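Protein toll (Drosophila melanogaster, PDB 4LXR) serves as the cell-surface receptor for cleaved, active Spätzle, switching on Toll signalling in embryonic dorsal-ventral patterning and in antifungal immunity. Local coordinates at residues L619-H624 / Q642-H647; P632-L637 / P662-V667; N651-L656 / L670-N675. All coordinates share one frame; numbering follows the deposited sequence.

Contact 1: residues L619-H624 / Q642-H647; sequences LVINCH and QLMELH
Leu643 opens the pairing of two parallel strands, its O accepting the N-H of Leu619 at 2.9 Å. The strand axes run 4.8 Å apart at 7°, and from here the bonds alternate between the two chains in the way of parallel strands. Met644 faces the protein interior with Leu619 and Ile621. Its long chain stays extended, CG anti to the backbone N (chi1 179°), which carries CE between its neighbours: 3.7 Å from CD1 of Ile621 and 4.0 Å from CD2 of Leu619. A flexible thioether suits this place, since an unbranched chain can slide its end methyl against both branched neighbours. Glu645 uses both backbone polar atoms, N to Leu619 O and O to Ile621 N, while its carboxylate stands on the opposite face, beside CG2 of Val620, with a long, weak ion pair to Arg613. Leu646 returns to the apolar face, where CD1 meets CG2 of Ile621. His647 ends the register by giving its N-H to Ile621 O at 2.7 Å and accepting that of Cys623. Its CB touches OD1 of Asn622 at 3.4 Å, the side chains running alongside each other, with amide and imidazole planes 54° apart. The ring's NE2 donates to Glu645 OE2 at 3.0 Å, in the ring plane but on the anti side of the carboxylate and tilted out of its plane, and ND1 is bonded to Glu649; two carboxylates would probably favour a charged imidazolium. Strand 618-622 is bonded on its other side to antiparallel strand 609-613, and Cys623 to Cys608 by a disulfide of the LRRNT cap. Strand 643-647, of LRR 16, is followed by parallel strand 669-671, whose His671 stacks on His647; the pair thus joins cap to repeats.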
loop_
_atom_site.group_PDB
_atom_site.type_symbol
_atom_site.label_atom_id
_atom_site.label_comp_id
_atom_site.label_asym_id
_atom_site.label_seq_id
_atom_site.Cartn_x
_atom_site.Cartn_y
_atom_site.Cartn_z
ATOM N N LEU A 619 -37.423 1.162 32.617
ATOM C CA LEU A 619 -37.137 -0.045 33.378
ATOM C C LEU A 619 -38.178 -1.106 33.015
ATOM O O LEU A 619 -39.383 -0.914 33.218
ATOM C CB LEU A 619 -37.188 0.242 34.873
ATOM C CG LEU A 619 -37.090 -0.995 35.766
ATOM C CD1 LEU A 619 -35.685 -1.613 35.700
ATOM C CD2 LEU A 619 -37.491 -0.669 37.195
ATOM N N VAL A 620 -37.708 -2.214 32.459
ATOM C CA VAL A 620 -38.582 -3.277 32.000
ATOM C C VAL A 620 -38.460 -4.477 32.920
ATOM O O VAL A 620 -37.391 -5.077 33.028
ATOM C CB VAL A 620 -38.216 -3.699 30.571
ATOM C CG1 VAL A 620 -39.053 -4.877 30.130
ATOM C CG2 VAL A 620 -38.382 -2.532 29.621
ATOM N N ILE A 621 -39.555 -4.821 33.592
ATOM C CA ILE A 621 -39.583 -5.980 34.472
ATOM C C ILE A 621 -40.451 -7.092 33.898
ATOM O O ILE A 621 -41.674 -6.957 33.818
ATOM C CB ILE A 621 -40.105 -5.618 35.860
ATOM C CG1 ILE A 621 -39.212 -4.563 36.505
ATOM C CG2 ILE A 621 -40.184 -6.855 36.743
ATOM C CD1 ILE A 621 -39.763 -4.049 37.811
ATOM N N ASN A 622 -39.803 -8.181 33.495
ATOM C CA ASN A 622 -40.470 -9.350 32.941
ATOM C C ASN A 622 -40.550 -10.496 33.960
ATOM O O ASN A 622 -39.521 -10.989 34.419
ATOM C CB ASN A 622 -39.719 -9.845 31.699
ATOM C CG ASN A 622 -39.678 -8.821 30.583
ATOM O OD1 ASN A 622 -40.697 -8.249 30.215
ATOM N ND2 ASN A 622 -38.492 -8.592 30.027
ATOM N N CYS A 623 -41.759 -10.929 34.316
ATOM C CA CYS A 623 -41.904 -12.129 35.150
ATOM C C CYS A 623 -42.840 -13.132 34.494
ATOM O O CYS A 623 -44.058 -12.971 34.525
ATOM C CB CYS A 623 -42.426 -11.793 36.540
ATOM S SG CYS A 623 -41.618 -10.438 37.376
ATOM N N HIS A 624 -42.268 -14.180 33.915
ATOM C CA HIS A 624 -43.051 -15.113 33.116
ATOM C C HIS A 624 -42.863 -16.574 33.507
ATOM O O HIS A 624 -42.864 -17.465 32.656
ATOM C CB HIS A 624 -42.763 -14.898 31.635
ATOM C CG HIS A 624 -43.019 -13.496 31.187
ATOM N ND1 HIS A 624 -42.006 -12.613 30.889
ATOM C CD2 HIS A 624 -44.176 -12.811 31.032
ATOM C CE1 HIS A 624 -42.528 -11.449 30.548
ATOM N NE2 HIS A 624 -43.844 -11.544 30.626
ATOM N N GLN A 642 -38.239 7.332 33.410
ATOM C CA GLN A 642 -39.580 7.864 33.159
ATOM C C GLN A 642 -40.664 6.785 33.039
ATOM O O GLN A 642 -41.814 7.012 33.411
ATOM C CB GLN A 642 -39.576 8.739 31.902
ATOM C CG GLN A 642 -38.621 9.920 31.982
ATOM C CD GLN A 642 -38.358 10.531 30.626
ATOM O OE1 GLN A 642 -38.761 9.986 29.596
ATOM N NE2 GLN A 642 -37.678 11.666 30.615
ATOM N N LEU A 643 -40.288 5.620 32.520
ATOM C CA LEU A 643 -41.225 4.536 32.279
ATOM C C LEU A 643 -40.842 3.277 33.052
ATOM O O LEU A 643 -39.659 2.972 33.218
ATOM C CB LEU A 643 -41.247 4.203 30.793
ATOM C CG LEU A 643 -41.476 5.339 29.798
ATOM C CD1 LEU A 643 -41.278 4.809 28.383
ATOM C CD2 LEU A 643 -42.877 5.958 29.956
ATOM N N MET A 644 -41.848 2.527 33.493
ATOM C CA MET A 644 -41.622 1.270 34.199
ATOM C C MET A 644 -42.688 0.268 33.753
ATOM O O MET A 644 -43.879 0.437 34.061
ATOM C CB MET A 644 -41.691 1.505 35.706
ATOM C CG MET A 644 -41.491 0.275 36.568
ATOM S SD MET A 644 -41.384 0.745 38.306
ATOM C CE MET A 644 -40.956 -0.808 39.094
ATOM N N GLU A 645 -42.273 -0.754 33.009
ATOM C CA GLU A 645 -43.220 -1.720 32.464
ATOM C C GLU A 645 -43.210 -2.993 33.291
ATOM O O GLU A 645 -42.178 -3.624 33.464
ATOM C CB GLU A 645 -42.897 -2.059 31.008
ATOM C CG GLU A 645 -42.747 -0.869 30.092
ATOM C CD GLU A 645 -42.511 -1.281 28.650
ATOM O OE1 GLU A 645 -42.435 -0.389 27.779
ATOM O OE2 GLU A 645 -42.403 -2.499 28.385
ATOM N N LEU A 646 -44.363 -3.373 33.813
ATOM C CA LEU A 646 -44.421 -4.564 34.636
ATOM C C LEU A 646 -45.111 -5.660 33.854
ATOM O O LEU A 646 -46.324 -5.649 33.693
ATOM C CB LEU A 646 -45.143 -4.274 35.945
ATOM C CG LEU A 646 -45.371 -5.404 36.936
ATOM C CD1 LEU A 646 -44.045 -6.100 37.347
ATOM C CD2 LEU A 646 -46.070 -4.814 38.138
ATOM N N HIS A 647 -44.316 -6.587 33.341
ATOM C CA HIS A 647 -44.810 -7.672 32.512
ATOM C C HIS A 647 -45.075 -8.931 33.332
ATOM O O HIS A 647 -44.148 -9.595 33.814
ATOM C CB HIS A 647 -43.836 -7.939 31.354
ATOM C CG HIS A 647 -43.915 -6.912 30.262
ATOM N ND1 HIS A 647 -44.789 -7.019 29.200
ATOM C CD2 HIS A 647 -43.248 -5.749 30.083
ATOM C CE1 HIS A 647 -44.646 -5.974 28.407
ATOM N NE2 HIS A 647 -43.711 -5.190 28.917
#

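Contact 2: residues P632-L637 / P662-V667. With NAG (2-acetamido-2-deoxy-beta-D-glucopyranose), chain K.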
loop_
_atom_site.group_PDB
_atom_site.type_symbol
_atom_site.label_atom_id
_atom_site.label_comp_id
_atom_site.label_asym_id
_atom_site.label_seq_id
_atom_site.Cartn_x
_atom_site.Cartn_y
_atom_site.Cartn_z
ATOM N N PRO A 632 -44.714 -9.782 42.816
ATOM C CA PRO A 632 -43.536 -9.892 43.686
ATOM C C PRO A 632 -42.952 -8.527 44.025
ATOM O O PRO A 632 -43.272 -7.542 43.359
ATOM C CB PRO A 632 -42.551 -10.693 42.837
ATOM C CG PRO A 632 -42.919 -10.370 41.439
ATOM C CD PRO A 632 -44.423 -10.203 41.435
ATOM N N ARG A 633 -42.121 -8.487 45.062
ATOM C CA ARG A 633 -41.373 -7.295 45.467
ATOM C C ARG A 633 -40.638 -6.642 44.299
ATOM O O ARG A 633 -39.790 -7.274 43.667
ATOM C CB ARG A 633 -40.349 -7.684 46.529
ATOM C CG ARG A 633 -40.921 -8.465 47.694
ATOM C CD ARG A 633 -39.826 -8.788 48.713
ATOM N NE ARG A 633 -40.375 -9.135 50.023
ATOM C CZ ARG A 633 -39.638 -9.432 51.088
ATOM N NH1 ARG A 633 -38.314 -9.433 51.004
ATOM N NH2 ARG A 633 -40.225 -9.731 52.239
ATOM N N LEU A 634 -40.948 -5.375 44.030
ATOM C CA LEU A 634 -40.380 -4.665 42.879
ATOM C C LEU A 634 -39.275 -3.692 43.283
ATOM O O LEU A 634 -39.317 -3.120 44.369
ATOM C CB LEU A 634 -41.482 -3.922 42.099
ATOM C CG LEU A 634 -42.583 -4.792 41.486
ATOM C CD1 LEU A 634 -43.597 -3.961 40.662
ATOM C CD2 LEU A 634 -41.985 -5.901 40.636
ATOM N N PRO A 635 -38.281 -3.499 42.402
ATOM C CA PRO A 635 -37.219 -2.527 42.670
ATOM C C PRO A 635 -37.727 -1.108 42.497
ATOM O O PRO A 635 -38.626 -0.881 41.699
ATOM C CB PRO A 635 -36.183 -2.834 41.584
ATOM C CG PRO A 635 -36.971 -3.427 40.469
ATOM C CD PRO A 635 -38.077 -4.206 41.124
ATOM N N ASN A 636 -37.157 -0.166 43.236
ATOM C CA ASN A 636 -37.511 1.240 43.087
ATOM C C ASN A 636 -37.095 1.808 41.732
ATOM O O ASN A 636 -36.064 1.428 41.177
ATOM C CB ASN A 636 -36.895 2.061 44.218
ATOM C CG ASN A 636 -37.890 2.372 45.313
ATOM O OD1 ASN A 636 -38.236 3.533 45.540
ATOM N ND2 ASN A 636 -38.378 1.335 45.986
ATOM N N LEU A 637 -37.901 2.721 41.203
ATOM C CA LEU A 637 -37.597 3.347 39.920
ATOM C C LEU A 637 -36.626 4.511 40.091
ATOM O O LEU A 637 -36.900 5.448 40.846
ATOM C CB LEU A 637 -38.875 3.841 39.245
ATOM C CG LEU A 637 -38.732 4.306 37.796
ATOM C CD1 LEU A 637 -38.209 3.164 36.932
ATOM C CD2 LEU A 637 -40.064 4.836 37.258
ATOM N N PRO A 662 -43.989 0.076 47.538
ATOM C CA PRO A 662 -42.676 0.469 47.005
ATOM C C PRO A 662 -42.340 -0.231 45.685
ATOM O O PRO A 662 -42.566 -1.439 45.556
ATOM C CB PRO A 662 -41.690 0.053 48.119
ATOM C CG PRO A 662 -42.500 -0.711 49.137
ATOM C CD PRO A 662 -43.921 -0.264 48.969
ATOM N N GLY A 663 -41.816 0.531 44.724
ATOM C CA GLY A 663 -41.557 0.033 43.381
ATOM C C GLY A 663 -42.815 0.022 42.523
ATOM O O GLY A 663 -42.925 0.762 41.543
ATOM N N TYR A 664 -43.772 -0.817 42.912
ATOM C CA TYR A 664 -45.060 -0.945 42.245
ATOM C C TYR A 664 -45.803 0.394 42.125
ATOM O O TYR A 664 -46.633 0.568 41.231
ATOM C CB TYR A 664 -45.917 -1.979 42.995
ATOM C CG TYR A 664 -47.322 -2.184 42.444
ATOM C CD1 TYR A 664 -47.560 -3.092 41.421
ATOM C CD2 TYR A 664 -48.409 -1.480 42.958
ATOM C CE1 TYR A 664 -48.828 -3.294 40.925
ATOM C CE2 TYR A 664 -49.695 -1.671 42.458
ATOM C CZ TYR A 664 -49.894 -2.580 41.443
ATOM O OH TYR A 664 -51.161 -2.785 40.929
ATOM N N GLU A 665 -45.504 1.338 43.016
ATOM C CA GLU A 665 -46.164 2.649 43.005
ATOM C C GLU A 665 -45.773 3.528 41.816
ATOM O O GLU A 665 -46.425 4.535 41.547
ATOM C CB GLU A 665 -45.868 3.412 44.298
ATOM C CG GLU A 665 -44.407 3.809 44.476
ATOM C CD GLU A 665 -44.173 4.627 45.734
ATOM O OE1 GLU A 665 -45.163 4.980 46.408
ATOM O OE2 GLU A 665 -42.998 4.914 46.050
ATOM N N SER A 666 -44.706 3.151 41.117
ATOM C CA SER A 666 -44.126 3.991 40.070
ATOM C C SER A 666 -44.301 3.383 38.693
ATOM O O SER A 666 -43.840 3.943 37.707
ATOM C CB SER A 666 -42.630 4.173 40.324
ATOM O OG SER A 666 -42.375 4.369 41.697
ATOM N N VAL A 667 -44.928 2.211 38.646
ATOM C CA VAL A 667 -45.203 1.513 37.396
ATOM C C VAL A 667 -46.051 2.379 36.463
ATOM O O VAL A 667 -47.051 2.965 36.886
ATOM C CB VAL A 667 -45.962 0.192 37.665
ATOM C CG1 VAL A 667 -46.586 -0.359 36.373
ATOM C CG2 VAL A 667 -45.043 -0.834 38.328
HETATM C C1 NAG K . -44.820 9.710 38.935
HETATM C C2 NAG K . -43.933 9.618 40.177
HETATM C C3 NAG K . -43.438 11.007 40.566
HETATM C C4 NAG K . -42.726 11.659 39.388
HETATM C C5 NAG K . -43.628 11.661 38.153
HETATM C C6 NAG K . -42.920 12.149 36.911
HETATM C C7 NAG K . -44.315 7.788 41.771
HETATM C C8 NAG K . -45.145 7.301 42.922
HETATM N N2 NAG K . -44.635 8.994 41.289
HETATM O O3 NAG K . -42.557 10.919 41.681
HETATM O O4 NAG K . -42.380 12.998 39.726
HETATM O O5 NAG K . -44.089 10.331 37.864
HETATM O O6 NAG K . -42.109 11.129 36.345
HETATM O O7 NAG K . -43.398 7.114 41.293
HETATM O O HOH W 1 -42.516 -4.058 46.035
HETATM O O HOH W 2 -41.191 3.213 45.006
HETATM O O HOH W 3 -39.876 4.060 43.004
#
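The backbones of Asn636 and Gly663 approach to 4.2 Å between CA atoms, where two irregular loops meet without any direct hydrogen bond. Gly663 lies with CA 3.5 Å from Pro635 O and has a positive phi (81°); a CB here would run into the carbonyl oxygens of Leu634 and Pro635, so glycine suits both fit and turn. On one flank Leu634 points at the turn. With CG anti to its carbonyl carbon (chi1 -62°), it sends CD1 to CA of Tyr664, 3.7 Å away, and against that residue's CB, near the edge of the phenol ring; the same methyl reaches CG2 of Val667. On the other flank Leu637 packs its CB 3.9 Å from the CB of Ser666, a small residue that still offers a hydroxyl. Water does the polar work. One molecule accepts from Leu634 N and donates to Pro662 O at 2.7 Å. A second accepts from Gly663 N while donating to Asn636 OD1 and, at 2.7 Å, to Glu665 OE2. The third accepts from Leu637 N and donates to Ser666 OG at 2.8 Å, with a weak bond to Asn636 OD1. That amide oxygen thus serves two bridges, an apt task for an exposed polar side chain. Ser666 OG donates to O7 of an N-acetylglucosamine at 3.0 Å, so the sugar lies against the Glu665-Ser666 end of the turn. These are corresponding loops of a leucine-rich repeat solenoid, packed one on the next, the first in the LRRNT region and the second joining LRR 16 to LRR 17. They lead into parallel strands 643-647 and 669-671. Leu634 and Leu637 also rest on Ile621 and Leu619 of strand 618-622, and Tyr664 and Val667 on Leu646 and Met644 of strand 643-647, while Tyr664 OH bonds to Gln684 O.

Contact 3: residues N651-L656 / L670-N675; sequences NTLLRL and LHLAGN. With NAG (2-acetamido-2-deoxy-beta-D-glucopyranose), chain G.
Thr652 and Asn675 bring their backbones to 4.5 Å between CA atoms, where the loop 651-656 passes beside the turn that follows strand 669-671. Gly674 shapes that turn with a positive phi (87°), a conformation in which a CB would press on the preceding carbonyl oxygen. Asn675 carries the contact. Its OD1 accepts the N-H of Leu653 at 2.9 Å in a nearly straight bond, 171° at the hydrogen, and lies 3.1 Å from the CB of Asn651. The other end of the amide turns back: ND2 donates to Leu672 O at 2.9 Å, coming from above that carbonyl's plane, and also bonds to Leu648 O of the preceding turn. Asparagine suits this buried place because one flat group supplies acceptor and donors to backbone atoms that would otherwise lack strand partners. Apolar packing continues alongside. Leu653 crosses Leu672 at about a right angle, CD1 to CD2 at 3.9 Å, while Leu656 meets Leu672 tip to tip, CD2 to CD1 at 4.0 Å. In Leu672, CG swung beside its backbone N (chi1 -50°) directs CD1 to Leu656 and CD2 to Leu653. Farther along the loop, Leu654 CD2 comes within 3.3 Å of O7 of an N-acetylglucosamine. Asn651 plays the same part one repeat earlier, its ND2 on Leu648 O and Cys623 O, its OD1 on Leu628 N. Asn651 and Asn675 occupy the closing Asn of the LxxLxLxxN consensus, whose stacked asparagines and inward leucines mark the leucine-rich repeat solenoid, here joining LRR 16 to LRR 17.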
loop_
_atom_site.group_PDB
_atom_site.type_symbol
_atom_site.label_atom_id
_atom_site.label_comp_id
_atom_site.label_asym_id
_atom_site.label_seq_id
_atom_site.Cartn_x
_atom_site.Cartn_y
_atom_site.Cartn_z
ATOM N N ASN A 651 -49.591 -15.392 34.009
ATOM C CA ASN A 651 -49.405 -15.965 35.340
ATOM C C ASN A 651 -50.774 -16.369 35.919
ATOM O O ASN A 651 -51.706 -16.623 35.152
ATOM C CB ASN A 651 -48.656 -14.979 36.241
ATOM C CG ASN A 651 -47.150 -14.972 35.978
ATOM O OD1 ASN A 651 -46.395 -15.678 36.640
ATOM N ND2 ASN A 651 -46.714 -14.175 35.007
ATOM N N THR A 652 -50.910 -16.452 37.244
ATOM C CA THR A 652 -52.249 -16.606 37.830
ATOM C C THR A 652 -52.508 -15.635 38.984
ATOM O O THR A 652 -52.862 -16.054 40.092
ATOM C CB THR A 652 -52.556 -18.053 38.296
ATOM O OG1 THR A 652 -51.595 -18.470 39.274
ATOM C CG2 THR A 652 -52.554 -19.015 37.117
ATOM N N LEU A 653 -52.318 -14.344 38.714
ATOM C CA LEU A 653 -52.483 -13.308 39.729
ATOM C C LEU A 653 -53.900 -13.305 40.292
ATOM O O LEU A 653 -54.881 -13.235 39.543
ATOM C CB LEU A 653 -52.167 -11.931 39.151
ATOM C CG LEU A 653 -50.726 -11.554 38.824
ATOM C CD1 LEU A 653 -50.668 -10.162 38.208
ATOM C CD2 LEU A 653 -49.868 -11.618 40.061
ATOM N N LEU A 654 -53.999 -13.377 41.615
ATOM C CA LEU A 654 -55.295 -13.419 42.273
ATOM C C LEU A 654 -55.795 -12.015 42.594
ATOM O O LEU A 654 -56.988 -11.745 42.530
ATOM C CB LEU A 654 -55.222 -14.262 43.542
ATOM C CG LEU A 654 -54.827 -15.727 43.332
ATOM C CD1 LEU A 654 -54.724 -16.432 44.667
ATOM C CD2 LEU A 654 -55.812 -16.445 42.397
ATOM N N ARG A 655 -54.867 -11.123 42.921
ATOM C CA ARG A 655 -55.211 -9.756 43.272
ATOM C C ARG A 655 -54.000 -8.859 42.997
ATOM O O ARG A 655 -52.891 -9.354 42.834
ATOM C CB ARG A 655 -55.614 -9.697 44.747
ATOM C CG ARG A 655 -56.233 -8.388 45.205
ATOM C CD ARG A 655 -56.586 -8.421 46.703
ATOM N NE ARG A 655 -57.435 -9.560 47.059
ATOM C CZ ARG A 655 -58.730 -9.661 46.760
ATOM N NH1 ARG A 655 -59.342 -8.694 46.083
ATOM N NH2 ARG A 655 -59.415 -10.739 47.129
ATOM N N LEU A 656 -54.219 -7.551 42.910
ATOM C CA LEU A 656 -53.127 -6.597 42.799
ATOM C C LEU A 656 -52.833 -6.005 44.178
ATOM O O LEU A 656 -53.713 -5.968 45.041
ATOM C CB LEU A 656 -53.489 -5.489 41.813
ATOM C CG LEU A 656 -53.654 -5.902 40.348
ATOM C CD1 LEU A 656 -54.090 -4.715 39.494
ATOM C CD2 LEU A 656 -52.362 -6.511 39.800
ATOM N N LEU A 670 -48.931 -1.595 33.097
ATOM C CA LEU A 670 -49.282 -2.889 33.662
ATOM C C LEU A 670 -49.740 -3.821 32.555
ATOM O O LEU A 670 -50.751 -3.569 31.904
ATOM C CB LEU A 670 -50.396 -2.756 34.697
ATOM C CG LEU A 670 -50.006 -2.303 36.099
ATOM C CD1 LEU A 670 -51.246 -2.014 36.962
ATOM C CD2 LEU A 670 -49.107 -3.359 36.749
ATOM N N HIS A 671 -48.987 -4.894 32.346
ATOM C CA HIS A 671 -49.294 -5.877 31.317
ATOM C C HIS A 671 -49.688 -7.162 32.018
ATOM O O HIS A 671 -48.829 -7.967 32.407
ATOM C CB HIS A 671 -48.080 -6.095 30.411
ATOM C CG HIS A 671 -47.527 -4.824 29.843
ATOM N ND1 HIS A 671 -47.901 -4.334 28.608
ATOM C CD2 HIS A 671 -46.658 -3.923 30.360
ATOM C CE1 HIS A 671 -47.268 -3.196 28.381
ATOM N NE2 HIS A 671 -46.508 -2.925 29.427
ATOM N N LEU A 672 -50.997 -7.336 32.193
ATOM C CA LEU A 672 -51.518 -8.388 33.043
ATOM C C LEU A 672 -52.377 -9.395 32.287
ATOM O O LEU A 672 -53.140 -10.129 32.902
ATOM C CB LEU A 672 -52.338 -7.760 34.177
ATOM C CG LEU A 672 -51.623 -6.633 34.927
ATOM C CD1 LEU A 672 -52.577 -5.910 35.867
ATOM C CD2 LEU A 672 -50.410 -7.195 35.694
ATOM N N ALA A 673 -52.266 -9.436 30.965
ATOM C CA ALA A 673 -53.087 -10.370 30.202
ATOM C C ALA A 673 -52.857 -11.804 30.653
ATOM O O ALA A 673 -51.713 -12.236 30.814
ATOM C CB ALA A 673 -52.821 -10.230 28.702
ATOM N N GLY A 674 -53.944 -12.533 30.878
ATOM C CA GLY A 674 -53.858 -13.957 31.151
ATOM C C GLY A 674 -53.651 -14.305 32.610
ATOM O O GLY A 674 -52.918 -15.230 32.929
ATOM N N ASN A 675 -54.303 -13.565 33.498
ATOM C CA ASN A 675 -54.206 -13.815 34.924
ATOM C C ASN A 675 -55.562 -14.173 35.552
ATOM O O ASN A 675 -56.542 -14.369 34.830
ATOM C CB ASN A 675 -53.545 -12.624 35.616
ATOM C CG ASN A 675 -52.032 -12.641 35.469
ATOM O OD1 ASN A 675 -51.355 -13.387 36.165
ATOM N ND2 ASN A 675 -51.500 -11.833 34.559
HETATM C C1 NAG G . -56.748 -19.436 37.856
HETATM C C2 NAG G . -56.694 -20.666 38.762
HETATM C C3 NAG G . -56.591 -21.937 37.918
HETATM C C4 NAG G . -57.683 -21.981 36.856
HETATM C C5 NAG G . -57.704 -20.678 36.058
HETATM C C6 NAG G . -58.872 -20.581 35.103
HETATM C C7 NAG G . -55.616 -19.989 40.874
HETATM C C8 NAG G . -54.335 -19.991 41.660
HETATM N N2 NAG G . -55.564 -20.577 39.674
HETATM O O3 NAG G . -56.673 -23.091 38.748
HETATM O O4 NAG G . -57.409 -23.068 35.979
HETATM O O5 NAG G . -57.821 -19.561 36.950
HETATM O O6 NAG G . -58.430 -20.441 33.760
HETATM O O7 NAG G . -56.645 -19.478 41.306
#

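Overall arrangement
All three contacts lie in the smaller, C-terminal leucine-rich block of the Toll ectodomain. Contact 1 is one pair of strands within the parallel part of the sheet, held by regular backbone bonds and partly buried, with an apolar face turned inward and a polar face opposite. Contact 2 lies where the chain approaches that sheet and contact 3 where it leaves. Both are irregular, yet they solve the loss of strand pairing differently: waters bridge the partly buried loops of contact 2, whereas asparagine amides do so in buried contact 3. Strand 643-647 unites them, with Met644 CE touching Pro635 O and Gly663 O of contact 2, and Leu646 O probably accepting from His671 N of contact 3. An N-acetylglucosamine borders each of contacts 2 and 3.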